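Local coordinates for inactive dihydroorotase-like domain (Chaetomium thermophilum, PDB 5NNL), which is a catalytically inactive domain related to the dihydroorotases, with the alpha/beta barrel of the amidohydrolase superfamily as its probable framework, at residues L76-T81 with G93-L98; L98-N103 with K126-D131. All blocks are in the same frame, centred on the assembly; numbering follows the deposited sequence.

Interaction 1 of 2, residues L76-T81 with G93-L98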
ATOM      1  N   LEU A  76      11.927   2.348   0.308  1.00 39.19           N
ATOM      2  CA  LEU A  76      11.808   2.215  -1.132  1.00 39.00           C
ATOM      3  C   LEU A  76      11.689   0.740  -1.503  1.00 32.15           C
ATOM      4  O   LEU A  76      11.867  -0.159  -0.676  1.00 34.10           O
ATOM      5  CB  LEU A  76      13.000   2.855  -1.847  1.00 40.21           C
ATOM      6  CG  LEU A  76      13.057   4.386  -1.852  1.00 42.84           C
ATOM      7  CD1 LEU A  76      14.347   4.870  -2.498  1.00 40.66           C
ATOM      8  CD2 LEU A  76      11.855   4.980  -2.575  1.00 40.23           C
ATOM      9  N   SER A  77      11.365   0.503  -2.767  1.00 35.60           N
ATOM     10  CA  SER A  77      11.244  -0.841  -3.301  1.00 34.05           C
ATOM     11  C   SER A  77      11.717  -0.792  -4.744  1.00 35.72           C
ATOM     12  O   SER A  77      11.961   0.284  -5.296  1.00 36.27           O
ATOM     13  CB  SER A  77       9.804  -1.356  -3.185  1.00 32.41           C
ATOM     14  OG  SER A  77       9.695  -2.718  -3.569  1.00 35.07           O
ATOM     15  N   ILE A  78      11.848  -1.964  -5.359  1.00 34.21           N
ATOM     16  CA  ILE A  78      12.380  -2.058  -6.713  1.00 36.77           C
ATOM     17  C   ILE A  78      11.565  -3.058  -7.521  1.00 34.89           C
ATOM     18  O   ILE A  78      11.148  -4.100  -7.006  1.00 35.89           O
ATOM     19  CB  ILE A  78      13.872  -2.445  -6.701  1.00 34.53           C
ATOM     20  CG1 ILE A  78      14.431  -2.411  -8.119  1.00 38.36           C
ATOM     21  CG2 ILE A  78      14.077  -3.818  -6.053  1.00 36.02           C
ATOM     22  CD1 ILE A  78      15.907  -2.017  -8.170  1.00 40.79           C
ATOM     23  N   THR A  79      11.358  -2.737  -8.797  1.00 35.89           N
ATOM     24  CA  THR A  79      10.550  -3.541  -9.703  1.00 35.76           C
ATOM     25  C   THR A  79      11.399  -4.565 -10.440  1.00 40.22           C
ATOM     26  O   THR A  79      12.495  -4.257 -10.919  1.00 40.22           O
ATOM     27  CB  THR A  79       9.860  -2.647 -10.733  1.00 38.19           C
ATOM     28  OG1 THR A  79       9.377  -1.464 -10.091  1.00 39.77           O
ATOM     29  CG2 THR A  79       8.705  -3.371 -11.396  1.00 40.60           C
ATOM     30  N   ALA A  80      10.870  -5.777 -10.554  1.00 39.77           N
ATOM     31  CA  ALA A  80      11.519  -6.811 -11.338  1.00 41.81           C
ATOM     32  C   ALA A  80      11.176  -6.648 -12.813  1.00 43.99           C
ATOM     33  O   ALA A  80      10.088  -6.196 -13.178  1.00 42.67           O
ATOM     34  CB  ALA A  80      11.094  -8.198 -10.853  1.00 37.17           C
ATOM     35  N   THR A  81      12.127  -7.025 -13.663  1.00 44.59           N
ATOM     36  CA  THR A  81      11.931  -7.041 -15.106  1.00 43.78           C
ATOM     37  C   THR A  81      12.536  -8.334 -15.635  1.00 44.14           C
ATOM     38  O   THR A  81      12.912  -9.225 -14.866  1.00 41.07           O
ATOM     39  CB  THR A  81      12.544  -5.806 -15.786  1.00 50.14           C
ATOM     40  OG1 THR A  81      13.975  -5.879 -15.738  1.00 48.84           O
ATOM     41  CG2 THR A  81      12.072  -4.517 -15.122  1.00 46.24           C
ATOM     42  N   GLY A  93      20.146  -4.069  -0.218  1.00 45.13           N
ATOM     43  CA  GLY A  93      20.263  -3.451   1.089  1.00 40.90           C
ATOM     44  C   GLY A  93      19.721  -2.037   1.158  1.00 40.94           C
ATOM     45  O   GLY A  93      19.498  -1.524   2.259  1.00 39.81           O
ATOM     46  N   GLU A  94      19.511  -1.393   0.012  1.00 41.98           N
ATOM     47  CA  GLU A  94      18.983  -0.036  -0.030  1.00 39.62           C
ATOM     48  C   GLU A  94      17.464   0.021  -0.153  1.00 42.52           C
ATOM     49  O   GLU A  94      16.886   1.097   0.034  1.00 39.97           O
ATOM     50  CB  GLU A  94      19.618   0.728  -1.194  1.00 39.87           C
ATOM     51  CG  GLU A  94      21.143   0.801  -1.115  1.00 48.87           C
ATOM     52  CD  GLU A  94      21.767   1.503  -2.307  1.00 52.21           C
ATOM     53  OE1 GLU A  94      21.318   2.618  -2.649  1.00 53.69           O
ATOM     54  OE2 GLU A  94      22.704   0.934  -2.909  1.00 54.85           O
ATOM     55  N   VAL A  95      16.804  -1.097  -0.461  1.00 41.39           N
ATOM     56  CA  VAL A  95      15.352  -1.155  -0.552  1.00 38.62           C
ATOM     57  C   VAL A  95      14.847  -2.169   0.469  1.00 39.40           C
ATOM     58  O   VAL A  95      15.615  -2.928   1.058  1.00 38.71           O
ATOM     59  CB  VAL A  95      14.861  -1.507  -1.971  1.00 39.84           C
ATOM     60  CG1 VAL A  95      15.188  -0.377  -2.941  1.00 38.27           C
ATOM     61  CG2 VAL A  95      15.470  -2.820  -2.445  1.00 37.97           C
ATOM     62  N   GLY A  96      13.533  -2.164   0.678  1.00 39.16           N
ATOM     63  CA  GLY A  96      12.930  -3.019   1.680  1.00 38.73           C
ATOM     64  C   GLY A  96      12.122  -4.168   1.108  1.00 38.22           C
ATOM     65  O   GLY A  96      11.584  -4.981   1.867  1.00 37.44           O
ATOM     66  N   SER A  97      12.027  -4.257  -0.217  1.00 37.00           N
ATOM     67  CA  SER A  97      11.176  -5.272  -0.826  1.00 34.63           C
ATOM     68  C   SER A  97      11.407  -5.310  -2.330  1.00 35.43           C
ATOM     69  O   SER A  97      11.836  -4.326  -2.938  1.00 32.92           O
ATOM     70  CB  SER A  97       9.702  -4.993  -0.548  1.00 31.70           C
ATOM     71  OG  SER A  97       9.296  -3.827  -1.240  1.00 31.87           O
ATOM     72  N   LEU A  98      11.073  -6.454  -2.924  1.00 35.35           N
ATOM     73  CA  LEU A  98      11.093  -6.632  -4.370  1.00 33.85           C
ATOM     74  C   LEU A  98       9.669  -6.770  -4.886  1.00 31.54           C
ATOM     75  O   LEU A  98       8.909  -7.619  -4.405  1.00 31.94           O
ATOM     76  CB  LEU A  98      11.908  -7.866  -4.762  1.00 37.23           C
ATOM     77  CG  LEU A  98      11.831  -8.287  -6.234  1.00 37.17           C
ATOM     78  CD1 LEU A  98      12.354  -7.174  -7.122  1.00 34.05           C
ATOM     79  CD2 LEU A  98      12.608  -9.575  -6.472  1.00 37.39           C
TER
HETATM   80  O   HOH W   1      10.007  -2.027   0.508  1.00 32.86           O
HETATM   81  O   HOH W   2      14.528   2.190   0.925  1.00 41.57           O
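Ser77 and Ser97 meet hydroxyl to hydroxyl where the loop leading into strand 98-100 meets its parallel neighbour, strand 73-79, in what is consistent with the alpha/beta barrel of the dihydroorotase family. Ser77 OG and Ser97 OG lie 2.6 Å apart. Ser77 OG also donates to Ser97 O over 2.8 Å, approaching from above the carbonyl plane, 71° out of it, instead of on a lone pair. With OG turned opposite its own backbone N (chi1 -174°), Ser77 carries its hydroxyl across to Ser97 O, which Ile78 N also reaches by a weak bond of 3.4 Å. Toward the start of both segments the backbone grip is firmer: Gly96 N donates almost straight to Leu76 O at 2.9 Å, and a water joins that same oxygen to Ser97 OG.

Beside these polar links runs an apolar seam. Val95 touches Ile78 methyl to methyl, CG2 to CG2, at 4.0 Å, while Leu98 sends CD1 obliquely to Ile78 CG2, at 3.9 Å, and on to Ala80 CB. Further out, Leu59 of helix 56-64 packs on Leu76 and Val95, and Ile88 of helix 85-89 on Ile78 and Leu98. Arg43, on the adjoining strand 39-44, hydrogen-bonds Ser97 OG through NE and Ser77 OG more weakly through NH2. At the start of the contact a second water accepts from Leu76 N and donates to Glu94 O, 2.7 Å from each.

Interaction 2 of 2, residues L98-N103 with K126-D131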
ATOM      1  N   LEU A  98      11.073  -6.454  -2.924  1.00 35.35           N
ATOM      2  CA  LEU A  98      11.093  -6.632  -4.370  1.00 33.85           C
ATOM      3  C   LEU A  98       9.669  -6.770  -4.886  1.00 31.54           C
ATOM      4  O   LEU A  98       8.909  -7.619  -4.405  1.00 31.94           O
ATOM      5  CB  LEU A  98      11.908  -7.866  -4.762  1.00 37.23           C
ATOM      6  CG  LEU A  98      11.831  -8.287  -6.234  1.00 37.17           C
ATOM      7  CD1 LEU A  98      12.354  -7.174  -7.122  1.00 34.05           C
ATOM      8  CD2 LEU A  98      12.608  -9.575  -6.472  1.00 37.39           C
ATOM      9  N   PHE A  99       9.316  -5.947  -5.868  1.00 30.72           N
ATOM     10  CA  PHE A  99       8.010  -5.999  -6.506  1.00 33.98           C
ATOM     11  C   PHE A  99       8.122  -6.711  -7.852  1.00 35.36           C
ATOM     12  O   PHE A  99       8.920  -6.307  -8.706  1.00 33.36           O
ATOM     13  CB  PHE A  99       7.444  -4.592  -6.695  1.00 33.26           C
ATOM     14  CG  PHE A  99       6.091  -4.566  -7.346  1.00 33.48           C
ATOM     15  CD1 PHE A  99       5.006  -5.187  -6.748  1.00 35.15           C
ATOM     16  CD2 PHE A  99       5.902  -3.914  -8.552  1.00 34.79           C
ATOM     17  CE1 PHE A  99       3.758  -5.160  -7.346  1.00 33.48           C
ATOM     18  CE2 PHE A  99       4.658  -3.885  -9.153  1.00 37.55           C
ATOM     19  CZ  PHE A  99       3.586  -4.509  -8.551  1.00 33.58           C
ATOM     20  N   ILE A 100       7.325  -7.751  -8.032  1.00 34.73           N
ATOM     21  CA  ILE A 100       7.326  -8.550  -9.258  1.00 33.80           C
ATOM     22  C   ILE A 100       5.969  -8.414  -9.921  1.00 36.00           C
ATOM     23  O   ILE A 100       5.021  -9.127  -9.583  1.00 32.46           O
ATOM     24  CB  ILE A 100       7.652 -10.026  -8.969  1.00 34.10           C
ATOM     25  CG1 ILE A 100       8.992 -10.143  -8.242  1.00 32.66           C
ATOM     26  CG2 ILE A 100       7.682 -10.806 -10.281  1.00 34.91           C
ATOM     27  CD1 ILE A 100       9.390 -11.562  -7.894  1.00 37.17           C
ATOM     28  N   PRO A 101       5.827  -7.516 -10.894  1.00 36.71           N
ATOM     29  CA  PRO A 101       4.653  -7.540 -11.761  1.00 37.62           C
ATOM     30  C   PRO A 101       4.919  -8.393 -12.991  1.00 41.15           C
ATOM     31  O   PRO A 101       6.048  -8.513 -13.467  1.00 41.61           O
ATOM     32  CB  PRO A 101       4.482  -6.063 -12.133  1.00 40.88           C
ATOM     33  CG  PRO A 101       5.924  -5.564 -12.223  1.00 42.34           C
ATOM     34  CD  PRO A 101       6.742  -6.413 -11.253  1.00 39.13           C
ATOM     35  N   PHE A 102       3.855  -9.000 -13.510  1.00 41.11           N
ATOM     36  CA  PHE A 102       4.001  -9.883 -14.660  1.00 39.93           C
ATOM     37  C   PHE A 102       3.840  -9.169 -15.998  1.00 44.10           C
ATOM     38  O   PHE A 102       4.172  -9.753 -17.036  1.00 44.18           O
ATOM     39  CB  PHE A 102       3.000 -11.034 -14.567  1.00 38.02           C
ATOM     40  CG  PHE A 102       3.504 -12.206 -13.778  1.00 34.03           C
ATOM     41  CD1 PHE A 102       3.897 -13.367 -14.418  1.00 35.97           C
ATOM     42  CD2 PHE A 102       3.597 -12.142 -12.398  1.00 36.60           C
ATOM     43  CE1 PHE A 102       4.360 -14.447 -13.701  1.00 34.81           C
ATOM     44  CE2 PHE A 102       4.062 -13.220 -11.671  1.00 34.42           C
ATOM     45  CZ  PHE A 102       4.444 -14.376 -12.324  1.00 35.41           C
ATOM     46  N   ASN A 103       3.355  -7.927 -16.003  1.00 42.79           N
ATOM     47  CA  ASN A 103       3.263  -7.154 -17.237  1.00 47.96           C
ATOM     48  C   ASN A 103       4.597  -6.541 -17.647  1.00 51.03           C
ATOM     49  O   ASN A 103       4.724  -6.076 -18.784  1.00 54.62           O
ATOM     50  CB  ASN A 103       2.203  -6.052 -17.089  1.00 48.00           C
ATOM     51  CG  ASN A 103       2.503  -5.100 -15.945  1.00 50.49           C
ATOM     52  OD1 ASN A 103       3.354  -5.378 -15.104  1.00 50.77           O
ATOM     53  ND2 ASN A 103       1.800  -3.972 -15.904  1.00 53.49           N
ATOM     54  N   LYS A 126      14.307 -11.267   2.588  1.00 49.14           N
ATOM     55  CA  LYS A 126      13.853  -9.936   2.208  1.00 45.33           C
ATOM     56  C   LYS A 126      12.519 -10.038   1.476  1.00 48.53           C
ATOM     57  O   LYS A 126      12.398 -10.841   0.538  1.00 42.89           O
ATOM     58  CB  LYS A 126      14.891  -9.257   1.320  1.00 45.69           C
ATOM     59  CG  LYS A 126      14.865  -7.730   1.365  1.00 44.33           C
ATOM     60  CD  LYS A 126      16.261  -7.130   1.202  1.00 43.20           C
ATOM     61  CE  LYS A 126      16.595  -6.144   2.320  1.00 47.39           C
ATOM     62  NZ  LYS A 126      15.886  -4.842   2.166  1.00 45.47           N
ATOM     63  N   PRO A 127      11.498  -9.268   1.858  1.00 46.25           N
ATOM     64  CA  PRO A 127      10.153  -9.501   1.313  1.00 42.28           C
ATOM     65  C   PRO A 127      10.081  -9.404  -0.206  1.00 39.83           C
ATOM     66  O   PRO A 127      10.789  -8.619  -0.841  1.00 37.93           O
ATOM     67  CB  PRO A 127       9.311  -8.401   1.970  1.00 38.58           C
ATOM     68  CG  PRO A 127      10.032  -8.076   3.223  1.00 40.01           C
ATOM     69  CD  PRO A 127      11.488  -8.226   2.901  1.00 44.60           C
ATOM     70  N   ILE A 128       9.191 -10.218  -0.777  1.00 33.61           N
ATOM     71  CA  ILE A 128       8.816 -10.150  -2.186  1.00 36.89           C
ATOM     72  C   ILE A 128       7.315  -9.916  -2.269  1.00 31.62           C
ATOM     73  O   ILE A 128       6.534 -10.573  -1.573  1.00 31.10           O
ATOM     74  CB  ILE A 128       9.204 -11.433  -2.953  1.00 36.62           C
ATOM     75  CG1 ILE A 128      10.726 -11.602  -2.957  1.00 38.31           C
ATOM     76  CG2 ILE A 128       8.662 -11.385  -4.387  1.00 35.31           C
ATOM     77  CD1 ILE A 128      11.219 -12.888  -3.613  1.00 40.48           C
ATOM     78  N   ILE A 129       6.914  -8.994  -3.140  1.00 32.69           N
ATOM     79  CA  ILE A 129       5.522  -8.589  -3.283  1.00 33.74           C
ATOM     80  C   ILE A 129       5.157  -8.641  -4.761  1.00 32.55           C
ATOM     81  O   ILE A 129       5.963  -8.274  -5.622  1.00 32.59           O
ATOM     82  CB  ILE A 129       5.280  -7.180  -2.693  1.00 32.23           C
ATOM     83  CG1 ILE A 129       3.910  -6.636  -3.109  1.00 31.99           C
ATOM     84  CG2 ILE A 129       6.378  -6.223  -3.121  1.00 34.35           C
ATOM     85  CD1 ILE A 129       3.519  -5.344  -2.405  1.00 34.42           C
ATOM     86  N   THR A 130       3.945  -9.111  -5.054  1.00 31.48           N
ATOM     87  CA  THR A 130       3.481  -9.253  -6.425  1.00 31.78           C
ATOM     88  C   THR A 130       2.016  -8.856  -6.523  1.00 31.39           C
ATOM     89  O   THR A 130       1.261  -8.960  -5.554  1.00 30.36           O
ATOM     90  CB  THR A 130       3.645 -10.693  -6.938  1.00 30.46           C
ATOM     91  OG1 THR A 130       3.109 -10.791  -8.261  1.00 30.86           O
ATOM     92  CG2 THR A 130       2.930 -11.687  -6.022  1.00 31.67           C
ATOM     93  N   ASP A 131       1.622  -8.398  -7.714  1.00 32.54           N
ATOM     94  CA  ASP A 131       0.221  -8.173  -8.043  1.00 33.63           C
ATOM     95  C   ASP A 131      -0.296  -9.200  -9.047  1.00 33.94           C
ATOM     96  O   ASP A 131      -1.290  -8.947  -9.737  1.00 32.04           O
ATOM     97  CB  ASP A 131       0.017  -6.753  -8.578  1.00 30.81           C
ATOM     98  CG  ASP A 131       0.783  -6.490  -9.859  1.00 36.70           C
ATOM     99  OD1 ASP A 131       1.581  -7.357 -10.276  1.00 34.93           O
ATOM    100  OD2 ASP A 131       0.584  -5.410 -10.453  1.00 37.22           O
TER
HETATM  101  O   HOH W   3       1.211  -9.198 -12.419  1.00 43.31           O
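Ile129 O is held by two groups of the neighbouring strand: Ile100 N donates to it over 2.8 Å, and the CA-H of Phe99 adds a contact of 3.2 Å between Phe99 CA and Ile129 O. The pair illustrates the parallel ladder of a beta-alpha-beta unit, in which strands 98-100 and 128-130 are connected through helix 111-121. Two further rungs precede it, Leu98 N to Pro127 O and Ile129 N to Leu98 O, the latter only 2.7 Å long. Beyond it a side chain continues the series: Thr130, with OG1 swung away from its own N (chi1 177°), donates through that hydroxyl to Ile100 O at 2.9 Å, and Ala132 N hydrogen-bonds the same OG1.

On one face, Ile100 CD1 presses on Ile128 CG2 at 3.6 Å, with Val115 and Phe119 of helix 111-121 and Ile140 of helix 134-146 packed against Ile100. On the other, Phe99 lays CD1 near Ile129 CG2 and turns the edge of its ring to Asp131, whose OD2 sits 3.7 Å from Phe99 CZ, close to the ring plane; the carboxylate is rotated 63° from the ring. Asp131 OD1 takes a hydrogen bond from a water that also accepts from Phe102 N. The two oxygens thus split their roles, and the carboxylate links the segments just past strand 128-130 through one ring-edge contact and one bridging water.

Strand 98-100 is the middle member of three parallel neighbours, and Leu98 belongs to both contacts: interaction 1 joins it to strand 73-79, interaction 2 to strand 128-130. The two centres are about 9 Å apart. Phe99 ties them further, since probable hydrogen bonds run from Ala80 N to Phe99 O (2.7 Å) and from Phe99 N to Ile78 O (2.8 Å), using the backbone of a residue whose side chain serves interaction 2. At the entrance to the strands, Gly96 O rests 3.4 Å from Pro127 CD. The three strands follow one another in the chain in the same order as in the sheet, as expected for the wall of an alpha/beta barrel.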